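PDB 3D0C: dihydrodipicolinate synthase from Oceanobacillus iheyensis HTE831, which probably catalyses the condensation of pyruvate with aspartate semialdehyde to form 4-hydroxy-tetrahydrodipicolinate, a step of lysine biosynthesis. Local coordinates for residues A[289-292]-A[293-297]; A[257-260]-A[261-265]; A[249-252]-A[253-256]; A[197-200]-A[201-204]. The protein carries 1 engineered substitution. All coordinates share one frame; numbering follows the deposited sequence.

Contact 1 (A[289-292]-A[293-297])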
# COMPACT_ATOMS: atom_id res chain seq x y z
N ASP A 289 23.20 11.59 -3.98
CA ASP A 289 22.74 11.31 -2.62
C ASP A 289 23.81 10.51 -1.88
O ASP A 289 23.97 10.64 -0.67
CB ASP A 289 21.43 10.52 -2.63
CG ASP A 289 20.25 11.38 -3.01
OD1 ASP A 289 20.38 12.62 -3.03
OD2 ASP A 289 19.17 10.80 -3.28
N ARG A 290 24.54 9.69 -2.62
CA ARG A 290 25.59 8.89 -2.00
C ARG A 290 26.66 9.86 -1.46
O ARG A 290 27.13 9.72 -0.33
CB ARG A 290 26.17 7.90 -3.03
CG ARG A 290 27.15 6.88 -2.45
CD ARG A 290 27.50 5.76 -3.46
NE ARG A 290 26.41 4.81 -3.70
CZ ARG A 290 25.62 4.82 -4.78
NH1 ARG A 290 25.79 5.76 -5.71
NH2 ARG A 290 24.69 3.89 -4.93
N LEU A 291 27.03 10.84 -2.27
CA LEU A 291 28.02 11.83 -1.87
C LEU A 291 27.54 12.62 -0.65
O LEU A 291 28.29 12.85 0.30
CB LEU A 291 28.30 12.79 -3.04
CG LEU A 291 29.27 13.94 -2.81
CD1 LEU A 291 30.60 13.41 -2.28
CD2 LEU A 291 29.46 14.71 -4.11
N GLU A 292 26.27 13.02 -0.67
CA GLU A 292 25.71 13.77 0.45
C GLU A 292 25.78 12.98 1.74
O GLU A 292 26.07 13.53 2.80
CB GLU A 292 24.25 14.16 0.16
CG GLU A 292 24.11 15.45 -0.61
CD GLU A 292 22.72 16.07 -0.46
OE1 GLU A 292 22.26 16.23 0.69
OE2 GLU A 292 22.11 16.40 -1.50
N LEU A 293 25.53 11.67 1.65
CA LEU A 293 25.58 10.82 2.83
C LEU A 293 27.01 10.71 3.35
O LEU A 293 27.27 10.80 4.55
CB LEU A 293 25.03 9.43 2.50
CG LEU A 293 25.12 8.41 3.64
CD1 LEU A 293 24.40 8.92 4.88
CD2 LEU A 293 24.51 7.10 3.17
N GLU A 294 27.95 10.50 2.42
CA GLU A 294 29.35 10.37 2.79
C GLU A 294 29.84 11.63 3.52
O GLU A 294 30.56 11.54 4.51
CB GLU A 294 30.21 10.10 1.55
CG GLU A 294 29.82 8.84 0.78
CD GLU A 294 30.67 8.61 -0.46
OE1 GLU A 294 31.28 9.58 -0.97
OE2 GLU A 294 30.72 7.46 -0.95
N GLU A 295 29.42 12.79 3.02
CA GLU A 295 29.81 14.05 3.63
C GLU A 295 29.21 14.21 5.03
O GLU A 295 29.86 14.74 5.94
CB GLU A 295 29.35 15.23 2.76
CG GLU A 295 29.87 15.18 1.33
CD GLU A 295 29.54 16.44 0.55
OE1 GLU A 295 28.34 16.78 0.43
OE2 GLU A 295 30.48 17.10 0.06
N LEU A 296 27.97 13.76 5.21
CA LEU A 296 27.32 13.85 6.51
C LEU A 296 28.09 13.00 7.52
O LEU A 296 28.33 13.42 8.65
CB LEU A 296 25.87 13.36 6.44
CG LEU A 296 25.15 13.17 7.78
CD1 LEU A 296 25.20 14.46 8.60
CD2 LEU A 296 23.70 12.76 7.53
N LEU A 297 28.48 11.80 7.11
CA LEU A 297 29.22 10.93 8.01
C LEU A 297 30.58 11.55 8.33
O LEU A 297 31.08 11.41 9.46
CB LEU A 297 29.40 9.53 7.40
CG LEU A 297 28.12 8.72 7.16
CD1 LEU A 297 28.50 7.26 6.91
CD2 LEU A 297 27.20 8.80 8.37

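Contact 2 (A[257-260]-A[261-265])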
# COMPACT_ATOMS: atom_id res chain seq x y z
N ASN A 257 10.42 9.65 0.30
CA ASN A 257 10.84 8.60 1.23
C ASN A 257 11.45 7.36 0.56
O ASN A 257 11.65 6.34 1.22
CB ASN A 257 9.67 8.17 2.11
CG ASN A 257 9.05 9.34 2.85
OD1 ASN A 257 9.73 10.05 3.59
ND2 ASN A 257 7.75 9.55 2.65
N GLY A 258 11.74 7.46 -0.74
CA GLY A 258 12.33 6.34 -1.44
C GLY A 258 13.67 5.96 -0.82
O GLY A 258 14.04 4.79 -0.78
N ASN A 259 14.37 6.98 -0.32
CA ASN A 259 15.69 6.82 0.30
C ASN A 259 15.67 6.27 1.73
O ASN A 259 16.72 5.97 2.29
CB ASN A 259 16.41 8.17 0.37
CG ASN A 259 17.24 8.46 -0.86
OD1 ASN A 259 17.22 7.70 -1.83
ND2 ASN A 259 17.97 9.56 -0.83
N ASN A 260 14.47 6.15 2.30
CA ASN A 260 14.35 5.73 3.69
C ASN A 260 15.25 4.61 4.21
O ASN A 260 15.97 4.80 5.19
CB ASN A 260 12.89 5.42 4.02
CG ASN A 260 12.65 5.27 5.50
OD1 ASN A 260 13.09 4.30 6.10
ND2 ASN A 260 11.98 6.24 6.10
N VAL A 261 15.20 3.44 3.57
CA VAL A 261 16.02 2.31 4.01
C VAL A 261 17.42 2.26 3.37
O VAL A 261 18.40 1.91 4.04
CB VAL A 261 15.30 0.97 3.74
CG1 VAL A 261 16.20 -0.22 4.17
CG2 VAL A 261 14.00 0.92 4.49
N VAL A 262 17.51 2.58 2.08
CA VAL A 262 18.81 2.53 1.40
C VAL A 262 19.82 3.46 2.06
O VAL A 262 21.02 3.18 2.07
CB VAL A 262 18.66 2.85 -0.11
CG1 VAL A 262 18.01 4.20 -0.30
CG2 VAL A 262 20.03 2.81 -0.79
N ILE A 263 19.34 4.57 2.62
CA ILE A 263 20.23 5.50 3.30
C ILE A 263 20.85 4.82 4.53
O ILE A 263 22.05 4.95 4.80
CB ILE A 263 19.48 6.78 3.75
CG1 ILE A 263 19.35 7.75 2.57
CG2 ILE A 263 20.21 7.43 4.93
CD1 ILE A 263 20.67 8.39 2.14
N ILE A 264 20.02 4.09 5.26
CA ILE A 264 20.48 3.39 6.45
C ILE A 264 21.48 2.27 6.12
O ILE A 264 22.51 2.15 6.78
CB ILE A 264 19.29 2.78 7.24
CG1 ILE A 264 18.43 3.89 7.85
CG2 ILE A 264 19.79 1.86 8.33
CD1 ILE A 264 17.21 3.38 8.57
N LYS A 265 21.18 1.47 5.11
CA LYS A 265 22.07 0.37 4.73
C LYS A 265 23.40 0.85 4.15
O LYS A 265 24.45 0.29 4.47
CB LYS A 265 21.37 -0.58 3.75
CG LYS A 265 20.31 -1.45 4.42
CD LYS A 265 19.75 -2.53 3.51
CE LYS A 265 18.83 -3.47 4.29
NZ LYS A 265 18.20 -4.53 3.46
O HOH W 1 14.66 2.83 0.95

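Contact 3 (A[249-252]-A[253-256])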
# COMPACT_ATOMS: atom_id res chain seq x y z
N GLU A 249 17.73 12.28 8.63
CA GLU A 249 16.32 12.02 8.38
C GLU A 249 15.88 12.70 7.09
O GLU A 249 15.04 12.16 6.37
CB GLU A 249 15.48 12.48 9.57
CG GLU A 249 15.77 11.68 10.83
CD GLU A 249 15.40 10.21 10.69
OE1 GLU A 249 14.20 9.89 10.68
OE2 GLU A 249 16.32 9.37 10.58
N ASP A 250 16.43 13.86 6.79
CA ASP A 250 16.06 14.53 5.55
C ASP A 250 16.53 13.72 4.34
O ASP A 250 15.82 13.62 3.34
CB ASP A 250 16.61 15.96 5.50
CG ASP A 250 15.80 16.92 6.36
OD1 ASP A 250 14.65 16.57 6.72
OD2 ASP A 250 16.30 18.01 6.67
N LEU A 251 17.73 13.14 4.42
CA LEU A 251 18.22 12.33 3.31
C LEU A 251 17.28 11.14 3.11
O LEU A 251 16.97 10.78 1.97
CB LEU A 251 19.63 11.80 3.59
CG LEU A 251 20.79 12.76 3.33
CD1 LEU A 251 22.11 12.14 3.83
CD2 LEU A 251 20.87 13.05 1.84
N ARG A 252 16.84 10.54 4.20
CA ARG A 252 15.96 9.38 4.12
C ARG A 252 14.62 9.73 3.48
O ARG A 252 14.02 8.90 2.79
CB ARG A 252 15.70 8.80 5.51
CG ARG A 252 16.94 8.28 6.22
CD ARG A 252 16.60 7.75 7.60
NE ARG A 252 15.72 6.58 7.54
CZ ARG A 252 14.99 6.15 8.56
NH1 ARG A 252 15.02 6.80 9.72
NH2 ARG A 252 14.23 5.07 8.43
N ALA A 253 14.18 10.96 3.70
CA ALA A 253 12.89 11.40 3.18
C ALA A 253 12.89 11.81 1.71
O ALA A 253 11.83 11.97 1.12
CB ALA A 253 12.34 12.53 4.06
N LYS A 254 14.07 11.97 1.10
CA LYS A 254 14.13 12.37 -0.31
C LYS A 254 13.43 11.39 -1.24
O LYS A 254 13.35 10.20 -0.96
CB LYS A 254 15.58 12.53 -0.78
CG LYS A 254 16.39 13.61 -0.07
CD LYS A 254 17.69 13.88 -0.82
CE LYS A 254 17.42 14.53 -2.19
NZ LYS A 254 18.66 14.80 -2.97
N HIS A 255 12.93 11.91 -2.36
CA HIS A 255 12.24 11.09 -3.35
C HIS A 255 11.01 10.44 -2.73
O HIS A 255 10.74 9.26 -2.93
CB HIS A 255 13.19 10.02 -3.90
CG HIS A 255 14.54 10.55 -4.27
ND1 HIS A 255 14.71 11.62 -5.12
CD2 HIS A 255 15.78 10.19 -3.86
CE1 HIS A 255 15.99 11.89 -5.23
NE2 HIS A 255 16.66 11.04 -4.47
N ASN A 256 10.26 11.24 -1.98
CA ASN A 256 9.04 10.77 -1.34
C ASN A 256 9.33 9.56 -0.45
O ASN A 256 8.59 8.58 -0.46
CB ASN A 256 7.99 10.44 -2.41
CG ASN A 256 6.66 10.04 -1.82
OD1 ASN A 256 6.19 10.62 -0.85
ND2 ASN A 256 6.02 9.04 -2.43

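Contact 4 (A[197-200]-A[201-204])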
# COMPACT_ATOMS: atom_id res chain seq x y z
N GLU A 197 13.16 10.96 14.97
CA GLU A 197 13.90 12.08 15.54
C GLU A 197 13.56 13.50 15.08
O GLU A 197 13.54 14.43 15.90
CB GLU A 197 15.41 11.85 15.37
CG GLU A 197 15.99 10.75 16.27
CD GLU A 197 15.90 9.35 15.67
OE1 GLU A 197 15.07 9.13 14.76
OE2 GLU A 197 16.67 8.46 16.11
N LYS A 198 13.32 13.68 13.80
CA LYS A 198 13.01 15.02 13.29
C LYS A 198 11.72 15.57 13.92
O LYS A 198 11.59 16.78 14.16
CB LYS A 198 12.87 14.98 11.77
CG LYS A 198 12.56 16.33 11.15
CD LYS A 198 12.30 16.22 9.66
CE LYS A 198 12.04 17.58 9.05
NZ LYS A 198 11.77 17.47 7.60
N TRP A 199 10.76 14.69 14.19
CA TRP A 199 9.51 15.13 14.78
C TRP A 199 9.34 14.88 16.27
O TRP A 199 8.47 15.47 16.91
CB TRP A 199 8.32 14.52 14.02
CG TRP A 199 8.19 15.10 12.66
CD1 TRP A 199 8.80 14.67 11.51
CD2 TRP A 199 7.49 16.30 12.31
NE1 TRP A 199 8.53 15.54 10.48
CE2 TRP A 199 7.73 16.55 10.94
CE3 TRP A 199 6.70 17.21 13.03
CZ2 TRP A 199 7.20 17.65 10.27
CZ3 TRP A 199 6.16 18.31 12.36
CH2 TRP A 199 6.42 18.52 11.00
N ALA A 200 10.19 14.03 16.84
CA ALA A 200 10.09 13.69 18.26
C ALA A 200 9.95 14.86 19.24
O ALA A 200 9.08 14.84 20.12
CB ALA A 200 11.29 12.82 18.66
N PRO A 201 10.79 15.90 19.11
CA PRO A 201 10.72 17.06 20.01
C PRO A 201 9.36 17.72 20.03
O PRO A 201 8.84 18.06 21.09
CB PRO A 201 11.80 18.00 19.46
CG PRO A 201 12.79 17.06 18.89
CD PRO A 201 11.91 16.06 18.16
N PHE A 202 8.77 17.90 18.86
CA PHE A 202 7.47 18.55 18.78
C PHE A 202 6.36 17.66 19.30
O PHE A 202 5.45 18.13 19.99
CB PHE A 202 7.20 18.98 17.34
CG PHE A 202 8.27 19.86 16.78
CD1 PHE A 202 8.40 21.18 17.21
CD2 PHE A 202 9.22 19.34 15.91
CE1 PHE A 202 9.47 21.96 16.79
CE2 PHE A 202 10.29 20.12 15.48
CZ PHE A 202 10.42 21.43 15.93
N PHE A 203 6.44 16.36 19.00
CA PHE A 203 5.44 15.41 19.46
C PHE A 203 5.49 15.30 20.98
O PHE A 203 4.45 15.16 21.63
CB PHE A 203 5.67 14.03 18.86
CG PHE A 203 4.99 13.82 17.53
CD1 PHE A 203 5.26 14.66 16.45
CD2 PHE A 203 4.09 12.78 17.37
CE1 PHE A 203 4.63 14.46 15.22
CE2 PHE A 203 3.46 12.57 16.15
CZ PHE A 203 3.73 13.41 15.07
N TYR A 204 6.70 15.35 21.53
CA TYR A 204 6.91 15.24 22.97
C TYR A 204 6.30 16.42 23.70
O TYR A 204 5.65 16.25 24.74
CB TYR A 204 8.41 15.17 23.30
CG TYR A 204 8.89 13.77 23.58
CD1 TYR A 204 8.95 12.82 22.56
CD2 TYR A 204 9.26 13.39 24.87
CE1 TYR A 204 9.38 11.52 22.82
CE2 TYR A 204 9.68 12.09 25.14
CZ TYR A 204 9.74 11.16 24.11
OH TYR A 204 10.15 9.87 24.35

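Contact 1 (A[289-292]-A[293-297])
Helix 287-303, the last helix of the chain, here brings Arg290 and Leu291 against Glu294 and Glu295 one turn further on. Four successive i to i+4 bonds carry the backbone, from Leu293 N to Asp289 O through to Leu296 N to Glu292 O; that of Glu295 N to Leu291 O is 2.9 Å long and runs nearly along the C=O axis. The two glutamates use the same device. In Glu294 the CG lies beside the backbone N (chi1 -59°), which sets this methylene 3.0 Å from Arg290 O, while Glu295 CG sits 3.0 Å from Leu291 O. Both acids thus lie over the preceding turn with their aliphatic part before the carboxylate begins. Glu294 OE2 comes 3.9 Å from Arg290 CG, the methylene and not the charge: Arg290 NE stays 5.8 Å from Glu294 OE2, with the guanidinium and carboxylate planes 69° apart. The arginine bends at chi3 (-72°) and its NE makes a salt bridge with Glu266 of helix 260-270. This division of labour belongs to an amphipathic helix packed outside the TIM barrel proper. Its inner side carries Asp289, whose carboxylate receives Lys254 NZ and His255 NE2 of helix 235-257, together with Leu293, which leans on Leu285, Glu266 and Gln270. On the outward side, Leu291 CD1 approaches Glu295 CG at 4.1 Å, a loose apolar touch between exposed residues. Leu296, a turn beyond Glu292, rests its side chain on Pro247 and Phe248.

Contact 2 (A[257-260]-A[261-265])
One ordered water joins Gly258 to the start of the next helix: it donates to Gly258 O at 2.7 Å and accepts from Val262 N at 3.1 Å, so this early amide of the helix is satisfied by solvent. Beside it, Ile263 N donates to Asn259 O at 3.0 Å, the donor tilted 19° from the carbonyl plane. That oxygen is also hemmed in by carbon, with Ile263 CG1 at 3.2 Å and Val262 CG1 at 3.4 Å; the valine places CG1 between its backbone N and carbonyl carbon (chi1 56°), the branch that faces back to Asn259. A type I beta turn from Asn257 to Asn260 makes the tight connection between helix 235-257 and helix 260-270, outside the barrel strands. Ile263 CG1 lies 3.7 Å from Asn259 CB, and the asparagine's ND2 goes on to Asp289 OD2 and Leu251 O. Replacing Asn259 by an alanine keeps CB against the isoleucine but would probably leave Asp289 OD2 and Leu251 O without this amide donor. Asn260 OD1 is engaged by Arg252 NH2, and Tyr119 of the second subunit packs on Asn260 and Val261. Ile264, close to Thr56 of the predicted pyruvate site, sets its CG1 3.7 Å from Asn260 O.

Contact 3 (A[249-252]-A[253-256])
Ala253 N donates to Glu249 O over 3.1 Å, and makes a second, weak bond to Asp250 O. One residue on, Lys254 N turns chiefly to Leu251 O at 3.3 Å, approaching from 67° above the carbonyl plane, with a further weak bond to Asp250 O. The Lys254 side chain follows the same turn: its CG is 3.5 Å from both Asp250 O and Leu251 O, and its CD stands 4.2 Å from Leu251 CD2. Such shifted i to i+3 bonding marks where helix 235-257 becomes weakly bonded and kinks; His255 and Asn256 have positive phi, and the amides of both lack a bond to the preceding turn. Lys254 CB covers one face of the His255 imidazole, offset toward its rim, and Asp289 of helix 287-303 holds both polar ends. Outward from this, the Arg252 guanidinium is held at both ends: NH1 meets Glu249 OE2 at 3.0 Å in a salt bridge, in the guanidinium plane and on the syn lone pair, while NH2 reaches Asn260. The chain bends at chi3 (65°) to present it so, and Ile263 and Ile264 pack along it. This leaves Arg252 about 4 Å from Thr56, the predicted pyruvate-binding residue, between side chains.

Contact 4 (A[197-200]-A[201-204])
Glu197 and Pro201 meet where helix 196-206 of the beta-alpha-beta unit, lying between barrel strands 190-193 and 210-213, carries a proline in mid-course. The proline nitrogen has no hydrogen, and Glu197 O faces Pro201 CD at 3.2 Å in place of an amide; the helix is kinked here. The Glu197 carboxylate turns to Ser213 and Ser223. Lys198 O, likewise without a helical amide, is taken by Trp242 NE1 of helix 235-257, and Phe202 brings its ring edge to the same carbonyl, CE2 at 3.8 Å. The Lys198 ammonium goes to Asp250. Regular bonding resumes at Trp199, whose O receives Phe203 N at 3.0 Å with an N-H...O angle of 166°. The indole's CG lies beside the backbone N, anti to the carbonyl carbon (chi1 -70°), and Phe203 lies obliquely across its base, CE1 3.9 Å from Trp199 CB. The Phe203 ring also rests on Asn171 and Ala208, about 9 Å from Lys167, the predicted Schiff-base lysine, between side chains. A serine in place of Phe203 would probably open a gap beside Trp199 CB and CE3. Ala200 CB lies 3.3 Å from Pro201 CD, a closeness largely set by the peptide bond that joins them. The Ala200 carbonyl takes Tyr204 N at 2.8 Å. The tyrosine's chi1, at -101°, is off the usual staggered values, and Ala200 O lies at the edge of its ring, near the ring plane, 3.2 Å from Tyr204 CD1.

Contacts 1, 2 and 3 form one cluster, whereas contact 4 lies further off, its centre about 17 Å from that of contact 3, joined to it at its edge. Contact 2 is the buried one, a turn near the predicted pyruvate site governed by amides and a water; contact 1 is the most solvent-facing, its acids lining the outer helix. Contacts 2 and 3 share the junction of helices 235-257 and 260-270, and both touch the second subunit, while contact 1 lays helix 287-303 over them through Asp289. In contact 4, which belongs to the barrel's own helical layer, aromatic packing round a proline predominates, with charges at its first residues; the Asp250 to Lys198 salt bridge is its polar link to contact 3.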